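Local coordinates for monosaccharide ABC transporter substrate-binding protein, CUT2 family (Acidothermus cellulolyticus, PDB 4RU1) that binds myo-inositol in the cleft between its two lobes and is probably the extracytoplasmic receptor that hands such ligands to an ABC transporter of the CUT2 family, at residues T34-D37 / I38-K41; E65-L68 / I69-A72; I84-P87 / P88-I91; P237-E241 / N242-Q246; F285-D288 / K289-A293. All coordinates share one frame; numbering follows the deposited sequence.

Contact 1: residues T34-D37 / I38-K41; sequences TFWD and IIRK. With INS (1,2,3,4,5,6-hexahydroxy-cyclohexane), chain M.
Trp36 O accepts from Arg40 N (2.9 Å) and Asp37 O from Lys41 N, i to i+4 bonds near the start of helix 35-49, the helix of the beta-alpha-beta unit between strands 21-27 and 52-58. Two aromatic residues here meet the bound inositol in different ways. Phe35 has CG anti to its own N (chi1 169°), which sets one ring face against the ligand with inositol C1 3.9 Å above the plane and over its centre, a position where an apolar ring suits the carbon face of a cyclitol. Trp36 meets the ligand at its edge: NE1 donates to inositol O4, which lies in the indole plane at 3.0 Å. Behind both rings sits Ile39, whose CG1 is 3.7 Å from Phe35 CE2 and equally far from Trp36 CE3. A branched aliphatic side chain fits this inner side of the helix, where Pro253 of helix 253-270, Met25 and Phe107 also touch it. The outer side is polar. There Lys41 bends at its last torsion (chi4 50°), and a water donates to Asp37 O at 2.9 Å while taking a weak bond from Lys41 NZ at 3.3 Å.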
loop_
_atom_site.group_PDB
_atom_site.type_symbol
_atom_site.label_atom_id
_atom_site.label_comp_id
_atom_site.label_asym_id
_atom_site.label_seq_id
_atom_site.Cartn_x
_atom_site.Cartn_y
_atom_site.Cartn_z
ATOM N N THR A 34 5.527 2.962 8.766
ATOM C CA THR A 34 6.815 2.776 8.204
ATOM C C THR A 34 6.806 2.282 6.736
ATOM O O THR A 34 7.793 2.332 6.037
ATOM C CB THR A 34 7.699 1.861 9.046
ATOM O OG1 THR A 34 7.079 0.601 9.171
ATOM C CG2 THR A 34 7.968 2.503 10.406
ATOM N N PHE A 35 5.658 1.806 6.281
ATOM C CA PHE A 35 5.536 1.412 4.877
ATOM C C PHE A 35 5.974 2.523 3.972
ATOM O O PHE A 35 6.641 2.299 2.995
ATOM C CB PHE A 35 4.081 1.086 4.530
ATOM C CG PHE A 35 3.826 0.922 3.064
ATOM C CD1 PHE A 35 4.083 -0.250 2.442
ATOM C CD2 PHE A 35 3.189 1.939 2.357
ATOM C CE1 PHE A 35 3.765 -0.403 1.077
ATOM C CE2 PHE A 35 2.895 1.810 1.035
ATOM C CZ PHE A 35 3.222 0.637 0.398
ATOM N N TRP A 36 5.681 3.744 4.358
ATOM C CA TRP A 36 5.813 4.945 3.508
ATOM C C TRP A 36 7.323 5.314 3.460
ATOM O O TRP A 36 7.770 6.044 2.564
ATOM C CB TRP A 36 4.910 6.085 3.999
ATOM C CG TRP A 36 3.520 5.744 3.736
ATOM C CD1 TRP A 36 2.631 5.092 4.597
ATOM C CD2 TRP A 36 2.874 5.805 2.475
ATOM N NE1 TRP A 36 1.433 4.802 3.917
ATOM C CE2 TRP A 36 1.589 5.214 2.612
ATOM C CE3 TRP A 36 3.247 6.308 1.199
ATOM C CZ2 TRP A 36 0.702 5.156 1.535
ATOM C CZ3 TRP A 36 2.351 6.225 0.167
ATOM C CH2 TRP A 36 1.130 5.635 0.319
ATOM N N ASP A 37 8.115 4.877 4.459
ATOM C CA ASP A 37 9.588 5.071 4.367
ATOM C C ASP A 37 10.155 4.306 3.156
ATOM O O ASP A 37 11.085 4.805 2.517
ATOM C CB ASP A 37 10.285 4.673 5.679
ATOM C CG ASP A 37 9.752 5.490 6.928
ATOM O OD1 ASP A 37 9.401 6.679 6.782
ATOM O OD2 ASP A 37 9.710 4.899 8.031
ATOM N N ILE A 38 9.584 3.154 2.795
ATOM C CA ILE A 38 10.112 2.444 1.644
ATOM C C ILE A 38 9.696 3.168 0.364
ATOM O O ILE A 38 10.480 3.287 -0.569
ATOM C CB ILE A 38 9.600 0.977 1.610
ATOM C CG1 ILE A 38 9.750 0.262 2.973
ATOM C CG2 ILE A 38 10.345 0.243 0.525
ATOM C CD1 ILE A 38 8.782 -0.925 3.160
ATOM N N ILE A 39 8.450 3.623 0.273
ATOM C CA ILE A 39 7.969 4.488 -0.845
ATOM C C ILE A 39 8.923 5.655 -1.010
ATOM O O ILE A 39 9.393 5.942 -2.149
ATOM C CB ILE A 39 6.564 5.042 -0.517
ATOM C CG1 ILE A 39 5.537 3.902 -0.438
ATOM C CG2 ILE A 39 6.182 6.233 -1.416
ATOM C CD1 ILE A 39 5.056 3.442 -1.814
ATOM N N ARG A 40 9.239 6.294 0.100
ATOM C CA ARG A 40 10.112 7.478 0.005
ATOM C C ARG A 40 11.556 7.187 -0.434
ATOM O O ARG A 40 12.184 7.927 -1.206
ATOM C CB ARG A 40 10.085 8.206 1.324
ATOM C CG ARG A 40 8.747 8.880 1.532
ATOM C CD ARG A 40 8.553 9.535 2.894
ATOM N NE ARG A 40 9.329 10.750 2.897
ATOM C CZ ARG A 40 9.346 11.646 3.884
ATOM N NH1 ARG A 40 8.624 11.473 4.981
ATOM N NH2 ARG A 40 10.092 12.734 3.767
ATOM N N LYS A 41 12.093 6.047 -0.026
ATOM C CA LYS A 41 13.470 5.633 -0.484
ATOM C C LYS A 41 13.472 5.430 -1.990
ATOM O O LYS A 41 14.341 5.937 -2.700
ATOM C CB LYS A 41 13.989 4.410 0.220
ATOM C CG LYS A 41 14.417 4.657 1.693
ATOM C CD LYS A 41 15.094 3.434 2.308
ATOM C CE LYS A 41 15.420 3.634 3.788
ATOM N NZ LYS A 41 14.251 4.132 4.610
HETATM C C1 INS M . -0.126 -0.632 2.425
HETATM C C2 INS M . -0.295 -0.448 3.925
HETATM C C3 INS M . -0.260 1.044 4.253
HETATM C C4 INS M . -1.214 1.864 3.413
HETATM C C5 INS M . -0.960 1.691 1.950
HETATM C C6 INS M . -0.983 0.250 1.518
HETATM O O1 INS M . -0.212 -2.008 2.023
HETATM O O2 INS M . -1.621 -0.915 4.227
HETATM O O3 INS M . -0.626 1.145 5.644
HETATM O O4 INS M . -1.133 3.268 3.766
HETATM O O5 INS M . -1.942 2.369 1.134
HETATM O O6 INS M . -0.605 0.110 0.117
HETATM O O HOH W 1 12.578 6.921 3.811
#

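Contact 2: residues E65-L68 / I69-A72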
loop_
_atom_site.group_PDB
_atom_site.type_symbol
_atom_site.label_atom_id
_atom_site.label_comp_id
_atom_site.label_asym_id
_atom_site.label_seq_id
_atom_site.Cartn_x
_atom_site.Cartn_y
_atom_site.Cartn_z
ATOM N N GLU A 65 -5.524 16.076 2.706
ATOM C CA GLU A 65 -4.736 15.695 1.520
ATOM C C GLU A 65 -5.159 16.476 0.264
ATOM O O GLU A 65 -4.339 16.825 -0.529
ATOM C CB GLU A 65 -4.820 14.185 1.275
ATOM C CG GLU A 65 -3.833 13.708 0.177
ATOM C CD GLU A 65 -3.923 12.252 -0.174
ATOM O OE1 GLU A 65 -4.710 11.463 0.387
ATOM O OE2 GLU A 65 -3.194 11.910 -1.174
ATOM N N ALA A 66 -6.459 16.728 0.097
ATOM C CA ALA A 66 -6.929 17.571 -0.986
ATOM C C ALA A 66 -6.222 18.916 -0.913
ATOM O O ALA A 66 -5.861 19.473 -1.934
ATOM C CB ALA A 66 -8.422 17.747 -0.883
ATOM N N VAL A 67 -6.198 19.518 0.265
ATOM C CA VAL A 67 -5.592 20.823 0.436
ATOM C C VAL A 67 -4.112 20.772 0.065
ATOM O O VAL A 67 -3.592 21.673 -0.521
ATOM C CB VAL A 67 -5.814 21.287 1.877
ATOM C CG1 VAL A 67 -5.091 22.589 2.180
ATOM C CG2 VAL A 67 -7.303 21.512 2.125
ATOM N N LEU A 68 -3.410 19.695 0.435
ATOM C CA LEU A 68 -2.007 19.518 0.017
ATOM C C LEU A 68 -1.879 19.537 -1.527
ATOM O O LEU A 68 -0.871 20.010 -1.988
ATOM C CB LEU A 68 -1.404 18.235 0.620
ATOM C CG LEU A 68 -1.292 18.110 2.144
ATOM C CD1 LEU A 68 -0.804 16.735 2.419
ATOM C CD2 LEU A 68 -0.404 19.175 2.771
ATOM N N ILE A 69 -2.821 18.976 -2.283
ATOM C CA ILE A 69 -2.778 19.004 -3.770
ATOM C C ILE A 69 -2.864 20.445 -4.219
ATOM O O ILE A 69 -2.055 20.851 -5.060
ATOM C CB ILE A 69 -3.883 18.163 -4.434
ATOM C CG1 ILE A 69 -3.700 16.699 -4.045
ATOM C CG2 ILE A 69 -3.805 18.281 -5.936
ATOM C CD1 ILE A 69 -4.899 15.806 -4.268
ATOM N N GLN A 70 -3.837 21.188 -3.678
ATOM C CA GLN A 70 -3.972 22.642 -3.943
ATOM C C GLN A 70 -2.707 23.466 -3.660
ATOM O O GLN A 70 -2.319 24.320 -4.469
ATOM C CB GLN A 70 -5.234 23.164 -3.243
ATOM C CG GLN A 70 -6.507 22.480 -3.775
ATOM C CD GLN A 70 -7.824 22.819 -3.062
ATOM O OE1 GLN A 70 -7.941 22.753 -1.838
ATOM N NE2 GLN A 70 -8.850 23.123 -3.853
ATOM N N ASP A 71 -2.037 23.169 -2.533
ATOM C CA ASP A 71 -0.753 23.823 -2.123
ATOM C C ASP A 71 0.226 23.637 -3.236
ATOM O O ASP A 71 0.813 24.574 -3.677
ATOM C CB ASP A 71 -0.100 23.317 -0.842
ATOM C CG ASP A 71 -0.970 23.534 0.438
ATOM O OD1 ASP A 71 -1.920 24.381 0.434
ATOM O OD2 ASP A 71 -0.605 22.843 1.441
ATOM N N ALA A 72 0.380 22.396 -3.747
ATOM C CA ALA A 72 1.358 22.138 -4.822
ATOM C C ALA A 72 0.930 22.781 -6.187
ATOM O O ALA A 72 1.815 23.325 -6.869
ATOM C CB ALA A 72 1.604 20.595 -4.994
#
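Glu65 O takes the hydrogen of Ile69 N at 3.2 Å, the first of four successive i to i+4 bonds that run through this middle part of helix 62-74. Ala66 O accepts from Gln70 N along an almost straight line (170°) and also has a weak bond from Ile69 N. Asp71 N reaches Val67 O at 3.0 Å, and Ala72 N reaches Leu68 O at 3.2 Å. The backbone thus satisfies its own polar groups, and Glu65 and Gln70 find their side-chain partners outside these residues. The buried carboxylate of Glu65 bonds through OE2 to Thr83 OG1, while Gln70 NE2 is held by Gln96 OE1 of helix 87-99. Asp71 stays on the exposed side, where a charged residue is at home. Its CG lies beside its backbone N, anti to the carbonyl carbon (chi1 -63°), which turns the carboxylate back over Val67 and Leu68. Asp71 OD1 lies 3.3 Å from Val67 O, but both are acceptors; OD2 passes 3.9 Å from Leu68 CD2. On the inner side Ile69 and Ala72 offer only carbon to strands 21-27 and 79-82. The chemistry implies a helix held together by its main chain, leaving glutamate and glutamine to tie it to its neighbours.

Contact 3: residues I84-P87 / P88-I91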
loop_
_atom_site.group_PDB
_atom_site.type_symbol
_atom_site.label_atom_id
_atom_site.label_comp_id
_atom_site.label_asym_id
_atom_site.label_seq_id
_atom_site.Cartn_x
_atom_site.Cartn_y
_atom_site.Cartn_z
ATOM N N ILE A 84 -4.748 8.066 -3.974
ATOM C CA ILE A 84 -6.175 8.344 -4.029
ATOM C C ILE A 84 -6.933 7.265 -3.220
ATOM O O ILE A 84 -7.759 6.537 -3.733
ATOM C CB ILE A 84 -6.733 8.391 -5.462
ATOM C CG1 ILE A 84 -5.778 9.076 -6.419
ATOM C CG2 ILE A 84 -8.098 9.070 -5.468
ATOM C CD1 ILE A 84 -6.163 9.015 -7.855
ATOM N N PRO A 85 -6.779 7.284 -1.879
ATOM C CA PRO A 85 -7.509 6.352 -1.056
ATOM C C PRO A 85 -8.999 6.668 -0.950
ATOM O O PRO A 85 -9.810 5.852 -0.604
ATOM C CB PRO A 85 -6.812 6.460 0.311
ATOM C CG PRO A 85 -6.308 7.891 0.339
ATOM C CD PRO A 85 -5.789 8.041 -1.094
ATOM N N ASP A 86 -9.357 7.945 -1.082
ATOM C CA ASP A 86 -10.759 8.399 -0.916
ATOM C C ASP A 86 -11.101 9.224 -2.145
ATOM O O ASP A 86 -10.974 10.457 -2.142
ATOM C CB ASP A 86 -10.794 9.265 0.352
ATOM C CG ASP A 86 -12.183 9.712 0.765
ATOM O OD1 ASP A 86 -13.161 9.599 -0.025
ATOM O OD2 ASP A 86 -12.244 10.197 1.915
ATOM N N PRO A 87 -11.512 8.592 -3.256
ATOM C CA PRO A 87 -11.768 9.297 -4.512
ATOM C C PRO A 87 -12.773 10.459 -4.386
ATOM O O PRO A 87 -12.440 11.553 -4.836
ATOM C CB PRO A 87 -12.218 8.177 -5.464
ATOM C CG PRO A 87 -11.499 6.947 -4.879
ATOM C CD PRO A 87 -11.641 7.133 -3.416
ATOM N N PRO A 88 -13.914 10.281 -3.669
ATOM C CA PRO A 88 -14.828 11.457 -3.609
ATOM C C PRO A 88 -14.146 12.712 -3.078
ATOM O O PRO A 88 -14.473 13.836 -3.498
ATOM C CB PRO A 88 -15.904 11.002 -2.606
ATOM C CG PRO A 88 -15.922 9.509 -2.763
ATOM C CD PRO A 88 -14.460 9.156 -2.881
ATOM N N ALA A 89 -13.245 12.517 -2.104
ATOM C CA ALA A 89 -12.615 13.641 -1.413
ATOM C C ALA A 89 -11.452 14.266 -2.178
ATOM O O ALA A 89 -11.054 15.425 -1.889
ATOM C CB ALA A 89 -12.150 13.191 -0.059
ATOM N N LEU A 90 -10.924 13.542 -3.180
ATOM C CA LEU A 90 -9.628 13.892 -3.790
ATOM C C LEU A 90 -9.688 14.141 -5.261
ATOM O O LEU A 90 -8.895 14.914 -5.766
ATOM C CB LEU A 90 -8.614 12.776 -3.567
ATOM C CG LEU A 90 -8.213 12.677 -2.097
ATOM C CD1 LEU A 90 -7.488 11.358 -1.847
ATOM C CD2 LEU A 90 -7.402 13.867 -1.576
ATOM N N ILE A 91 -10.620 13.499 -5.976
ATOM C CA ILE A 91 -10.780 13.693 -7.426
ATOM C C ILE A 91 -10.955 15.141 -7.896
ATOM O O ILE A 91 -10.261 15.576 -8.791
ATOM C CB ILE A 91 -11.841 12.758 -8.079
ATOM C CG1 ILE A 91 -11.462 11.268 -7.880
ATOM C CG2 ILE A 91 -11.968 13.025 -9.558
ATOM C CD1 ILE A 91 -10.196 10.803 -8.524
#
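Asp86 and Ala89 meet at the start of helix 87-99, where Asp86 is the N-cap residue and the chain arrives from strand 79-82 through a proline-rich loop. Asp86 carries CG anti to its backbone N (chi1 -174°), and this lays the carboxylate alongside the first turn: CG is 3.6 Å from Ala89 CB, and OD1 lies 3.2 Å from Pro88 CD, the side chains of Asp86 and Pro88 crossing at about a right angle. The other oxygen, OD2, is hydrogen-bonded to Ser62 OG at the start of helix 62-74. With an alanine here, Ser62 OG would probably lose this partner and the methyl of Ala89 would be left without the flat group beside it. Pro87 and Pro88 suit the first turn because the nitrogens there have no carbonyl of an earlier turn to bond, so rings without an N-H cost nothing; they lie side by side and point the same way. Pro87 O receives two donors, Ile91 N at 2.9 Å almost straight (172°) and in the carbonyl plane, and Leu90 N from above that plane. Inward, the aliphatic side chains fold back on the loop. Leu90 CD1 reaches Pro85 CD at 3.8 Å, the two side chains roughly perpendicular, while Leu90 CB lies 4.2 Å from Ile84 CG2. Pro85 in turn touches His28 and Gln157, both residues of the inositol pocket. The chi2 of Ile91 (-64°) turns CD1 back toward the loop, to 4.1 Å from Ile84 CG2.

Contact 4: residues P237-E241 / N242-Q246; sequences PAEIE and NGQLQ
Glu239 and Leu245 form the tight side of this turn, where helix 236-241 ends and the chain heads for strand 248-250. Leu245 CD1 rests 3.7 Å from Glu239 CB, and Leu245 N donates to Glu239 O at 3.1 Å from above the carbonyl plane. Leucine belongs here because Ile215 of helix 208-220 and Ile227 close over the same spot; the nearby carboxylate of Glu239 is answered by Gln212 NE2, which bonds OE1. The other side, with Asn242 and Gly243, faces solvent. Asn242 places CG in the crowded position between its N and carbonyl carbon (chi1 64°), which lets OD1 accept from Gln244 N at 3.1 Å, an Asx turn. Its ND2 donates to Gln244 OE1 at 3.2 Å from above the carbonyl plane, so the Asn242 amide is tied at both ends to Gln244, by backbone N and side-chain oxygen. Gln244 OE1 also sits 3.5 Å from Glu239 CG, with its amide nearly perpendicular to the Glu239 carboxylate (83°). A leucine in its place is likely to leave Asn242 ND2 without this acceptor and its amide freer to turn. A water bridges the helix end and the loop beyond it, donating to Ile240 O at 2.7 Å and to Leu245 O at 2.6 Å. Gly243 has phi 85°, where a side chain would press on the carbonyl oxygen before it; its N makes a weak bond to Ile240 O at 3.3 Å, and Gln244 N a weak one to Glu239 O. Such positive phi with two bonds into the last turn is the Schellman motif.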
loop_
_atom_site.group_PDB
_atom_site.type_symbol
_atom_site.label_atom_id
_atom_site.label_comp_id
_atom_site.label_asym_id
_atom_site.label_seq_id
_atom_site.Cartn_x
_atom_site.Cartn_y
_atom_site.Cartn_z
ATOM N N PRO A 237 10.854 -11.103 6.746
ATOM C CA PRO A 237 11.618 -12.227 6.238
ATOM C C PRO A 237 11.870 -13.356 7.258
ATOM O O PRO A 237 11.590 -14.502 6.953
ATOM C CB PRO A 237 12.912 -11.573 5.752
ATOM C CG PRO A 237 12.443 -10.253 5.303
ATOM C CD PRO A 237 11.478 -9.818 6.384
ATOM N N ALA A 238 12.390 -13.000 8.426
ATOM C CA ALA A 238 12.572 -13.968 9.541
ATOM C C ALA A 238 11.315 -14.692 9.906
ATOM O O ALA A 238 11.314 -15.923 10.162
ATOM C CB ALA A 238 13.108 -13.261 10.754
ATOM N N GLU A 239 10.232 -13.913 9.954
ATOM C CA GLU A 239 8.915 -14.439 10.270
ATOM C C GLU A 239 8.426 -15.468 9.275
ATOM O O GLU A 239 7.801 -16.461 9.648
ATOM C CB GLU A 239 7.902 -13.280 10.487
ATOM C CG GLU A 239 8.230 -12.589 11.777
ATOM C CD GLU A 239 7.670 -11.209 11.906
ATOM O OE1 GLU A 239 7.157 -10.593 10.934
ATOM O OE2 GLU A 239 7.811 -10.675 13.000
ATOM N N ILE A 240 8.666 -15.273 7.993
ATOM C CA ILE A 240 8.362 -16.302 6.990
ATOM C C ILE A 240 9.268 -17.538 7.168
ATOM O O ILE A 240 8.814 -18.640 7.200
ATOM C CB ILE A 240 8.554 -15.730 5.563
ATOM C CG1 ILE A 240 7.479 -14.661 5.261
ATOM C CG2 ILE A 240 8.457 -16.769 4.503
ATOM C CD1 ILE A 240 7.757 -13.781 4.057
ATOM N N GLU A 241 10.548 -17.312 7.350
ATOM C CA GLU A 241 11.501 -18.423 7.600
ATOM C C GLU A 241 11.146 -19.330 8.802
ATOM O O GLU A 241 11.198 -20.564 8.704
ATOM C CB GLU A 241 12.914 -17.822 7.779
ATOM C CG GLU A 241 13.539 -17.157 6.535
ATOM C CD GLU A 241 14.571 -16.069 6.835
ATOM O OE1 GLU A 241 15.177 -16.089 7.934
ATOM O OE2 GLU A 241 14.780 -15.181 5.962
ATOM N N ASN A 242 10.755 -18.723 9.917
ATOM C CA ASN A 242 10.440 -19.464 11.151
ATOM C C ASN A 242 8.946 -19.892 11.297
ATOM O O ASN A 242 8.557 -20.464 12.327
ATOM C CB ASN A 242 10.927 -18.732 12.402
ATOM C CG ASN A 242 10.242 -17.405 12.640
ATOM O OD1 ASN A 242 9.113 -17.174 12.200
ATOM N ND2 ASN A 242 10.916 -16.520 13.340
ATOM N N GLY A 243 8.124 -19.610 10.285
ATOM C CA GLY A 243 6.732 -20.038 10.327
ATOM C C GLY A 243 5.751 -19.088 11.069
ATOM O O GLY A 243 4.577 -19.451 11.177
ATOM N N GLN A 244 6.201 -17.931 11.531
ATOM C CA GLN A 244 5.341 -16.960 12.184
ATOM C C GLN A 244 4.373 -16.338 11.190
ATOM O O GLN A 244 3.334 -15.857 11.600
ATOM C CB GLN A 244 6.128 -15.905 12.920
ATOM C CG GLN A 244 6.691 -16.401 14.283
ATOM C CD GLN A 244 7.446 -15.320 15.021
ATOM O OE1 GLN A 244 8.453 -14.811 14.534
ATOM N NE2 GLN A 244 6.964 -14.965 16.192
ATOM N N LEU A 245 4.755 -16.260 9.917
ATOM C CA LEU A 245 3.889 -15.757 8.845
ATOM C C LEU A 245 3.811 -16.767 7.716
ATOM O O LEU A 245 4.891 -17.368 7.357
ATOM C CB LEU A 245 4.424 -14.458 8.278
ATOM C CG LEU A 245 4.320 -13.179 9.106
ATOM C CD1 LEU A 245 5.117 -12.033 8.477
ATOM C CD2 LEU A 245 2.870 -12.798 9.314
ATOM N N GLN A 246 2.644 -17.098 7.228
ATOM C CA GLN A 246 2.492 -18.028 6.110
ATOM C C GLN A 246 3.095 -17.503 4.819
ATOM O O GLN A 246 3.710 -18.249 4.078
ATOM C CB GLN A 246 1.028 -18.412 5.904
ATOM C CG GLN A 246 0.299 -18.934 7.143
ATOM C CD GLN A 246 1.015 -20.113 7.710
ATOM O OE1 GLN A 246 1.716 -20.053 8.790
ATOM N NE2 GLN A 246 0.901 -21.180 6.984
HETATM O O HOH W 2 6.258 -19.464 6.662
#

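Contact 5: residues F285-D288 / K289-A293; sequences FFVD and KSNVA
Asp288 OD1 is gripped twice by Ser290: the hydroxyl OG donates along the syn lone pair at 2.7 Å, and the backbone N arrives from above the carboxylate plane at 2.9 Å. Serine fits because it supplies both donors from one small residue, and OD2 is left for a salt bridge to Arg137 of helix 127-140. The grip depends on Asp288 holding CG between its N and carbonyl carbon (chi1 61°). Since OD1 accepts from the N two residues on, this is an Asx turn, and it carries the chain from strand 285-287, at the edge of the mixed sheet, toward helix 293-300. Asn291 lies against the end of that strand and uses both ends of its amide: OD1 takes the hydrogen of Asp288 N at 2.8 Å (163°), and ND2 donates to Phe286 O at 3.2 Å, in the carbonyl plane. An asparagine suits this place because its short amide presents an acceptor and a donor together to the strand backbone. The same ND2 comes 3.5 Å from Phe285 CZ, the amide inclined at 45° to the ring. Beyond the turn Val292, which also touches Ile240 and Pro237, brings CB to 3.8 Å from Val287 CG1.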
loop_
_atom_site.group_PDB
_atom_site.type_symbol
_atom_site.label_atom_id
_atom_site.label_comp_id
_atom_site.label_asym_id
_atom_site.label_seq_id
_atom_site.Cartn_x
_atom_site.Cartn_y
_atom_site.Cartn_z
ATOM N N PHE A 285 2.889 -10.171 -5.719
ATOM C CA PHE A 285 3.755 -11.334 -5.746
ATOM C C PHE A 285 3.829 -11.933 -4.347
ATOM O O PHE A 285 4.156 -11.210 -3.392
ATOM C CB PHE A 285 5.152 -10.988 -6.252
ATOM C CG PHE A 285 6.080 -12.203 -6.351
ATOM C CD1 PHE A 285 5.871 -13.162 -7.309
ATOM C CD2 PHE A 285 7.178 -12.323 -5.488
ATOM C CE1 PHE A 285 6.738 -14.268 -7.389
ATOM C CE2 PHE A 285 8.056 -13.375 -5.580
ATOM C CZ PHE A 285 7.812 -14.373 -6.499
ATOM N N PHE A 286 3.551 -13.233 -4.226
ATOM C CA PHE A 286 3.598 -13.957 -2.942
ATOM C C PHE A 286 4.963 -14.434 -2.592
ATOM O O PHE A 286 5.613 -15.185 -3.366
ATOM C CB PHE A 286 2.610 -15.121 -2.887
ATOM C CG PHE A 286 1.143 -14.720 -2.845
ATOM C CD1 PHE A 286 0.477 -14.228 -3.943
ATOM C CD2 PHE A 286 0.430 -14.856 -1.644
ATOM C CE1 PHE A 286 -0.880 -13.839 -3.887
ATOM C CE2 PHE A 286 -0.891 -14.583 -1.595
ATOM C CZ PHE A 286 -1.534 -14.027 -2.710
ATOM N N VAL A 287 5.424 -14.034 -1.440
ATOM C CA VAL A 287 6.708 -14.467 -0.972
ATOM C C VAL A 287 6.441 -15.407 0.196
ATOM O O VAL A 287 5.667 -15.114 1.093
ATOM C CB VAL A 287 7.551 -13.277 -0.504
ATOM C CG1 VAL A 287 8.893 -13.712 0.042
ATOM C CG2 VAL A 287 7.798 -12.316 -1.674
ATOM N N ASP A 288 7.080 -16.590 0.135
ATOM C CA ASP A 288 6.886 -17.678 1.143
ATOM C C ASP A 288 8.264 -18.301 1.402
ATOM O O ASP A 288 9.280 -17.699 1.024
ATOM C CB ASP A 288 5.817 -18.657 0.665
ATOM C CG ASP A 288 6.188 -19.341 -0.642
ATOM O OD1 ASP A 288 7.420 -19.422 -0.927
ATOM O OD2 ASP A 288 5.265 -19.776 -1.363
ATOM N N LYS A 289 8.291 -19.434 2.090
ATOM C CA LYS A 289 9.565 -20.037 2.484
ATOM C C LYS A 289 10.410 -20.402 1.281
ATOM O O LYS A 289 11.661 -20.327 1.375
ATOM C CB LYS A 289 9.355 -21.282 3.358
ATOM C CG LYS A 289 9.256 -20.966 4.809
ATOM C CD LYS A 289 9.140 -22.240 5.650
ATOM C CE LYS A 289 10.466 -22.989 5.724
ATOM N NZ LYS A 289 10.495 -23.980 6.835
ATOM N N SER A 290 9.780 -20.648 0.145
ATOM C CA SER A 290 10.489 -21.061 -1.062
ATOM C C SER A 290 11.293 -19.943 -1.769
ATOM O O SER A 290 12.252 -20.216 -2.511
ATOM C CB SER A 290 9.477 -21.727 -2.015
ATOM O OG SER A 290 8.791 -20.791 -2.856
ATOM N N ASN A 291 10.908 -18.687 -1.584
ATOM C CA ASN A 291 11.555 -17.589 -2.291
ATOM C C ASN A 291 11.969 -16.354 -1.464
ATOM O O ASN A 291 12.415 -15.314 -1.984
ATOM C CB ASN A 291 10.675 -17.157 -3.468
ATOM C CG ASN A 291 9.270 -16.730 -3.038
ATOM O OD1 ASN A 291 9.035 -16.528 -1.867
ATOM N ND2 ASN A 291 8.360 -16.698 -3.958
ATOM N N VAL A 292 11.796 -16.443 -0.156
ATOM C CA VAL A 292 12.118 -15.338 0.721
ATOM C C VAL A 292 13.591 -14.941 0.782
ATOM O O VAL A 292 13.891 -13.780 0.956
ATOM C CB VAL A 292 11.501 -15.539 2.129
ATOM C CG1 VAL A 292 12.057 -16.772 2.834
ATOM C CG2 VAL A 292 11.589 -14.252 2.974
ATOM N N ALA A 293 14.473 -15.923 0.634
ATOM C CA ALA A 293 15.914 -15.641 0.634
ATOM C C ALA A 293 16.359 -14.535 -0.338
ATOM O O ALA A 293 17.242 -13.722 -0.005
ATOM C CB ALA A 293 16.727 -16.922 0.418
#

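Overall arrangement
Contacts 1 to 5 follow one another along the chain and divide between the two lobes of a periplasmic-binding-protein fold. Contacts 1, 2 and 3 lie on helices that pack against the parallel sheet; contacts 4 and 5 lie in the lobe of the mixed sheet, at the ends of helix 236-241 and edge strand 285-287. Contacts 2 and 3 touch, Leu90 CD2 lying 3.4 Å from Ala66 N. Contacts 4 and 5 also touch, with centres about 10 Å apart, whereas those of contacts 2 and 4 are about 40 Å apart. Contact 1, 20 to 22 Å between centres from the others, alone touches the inositol, which lies between the lobes, consistent with the hinged closure known for this family.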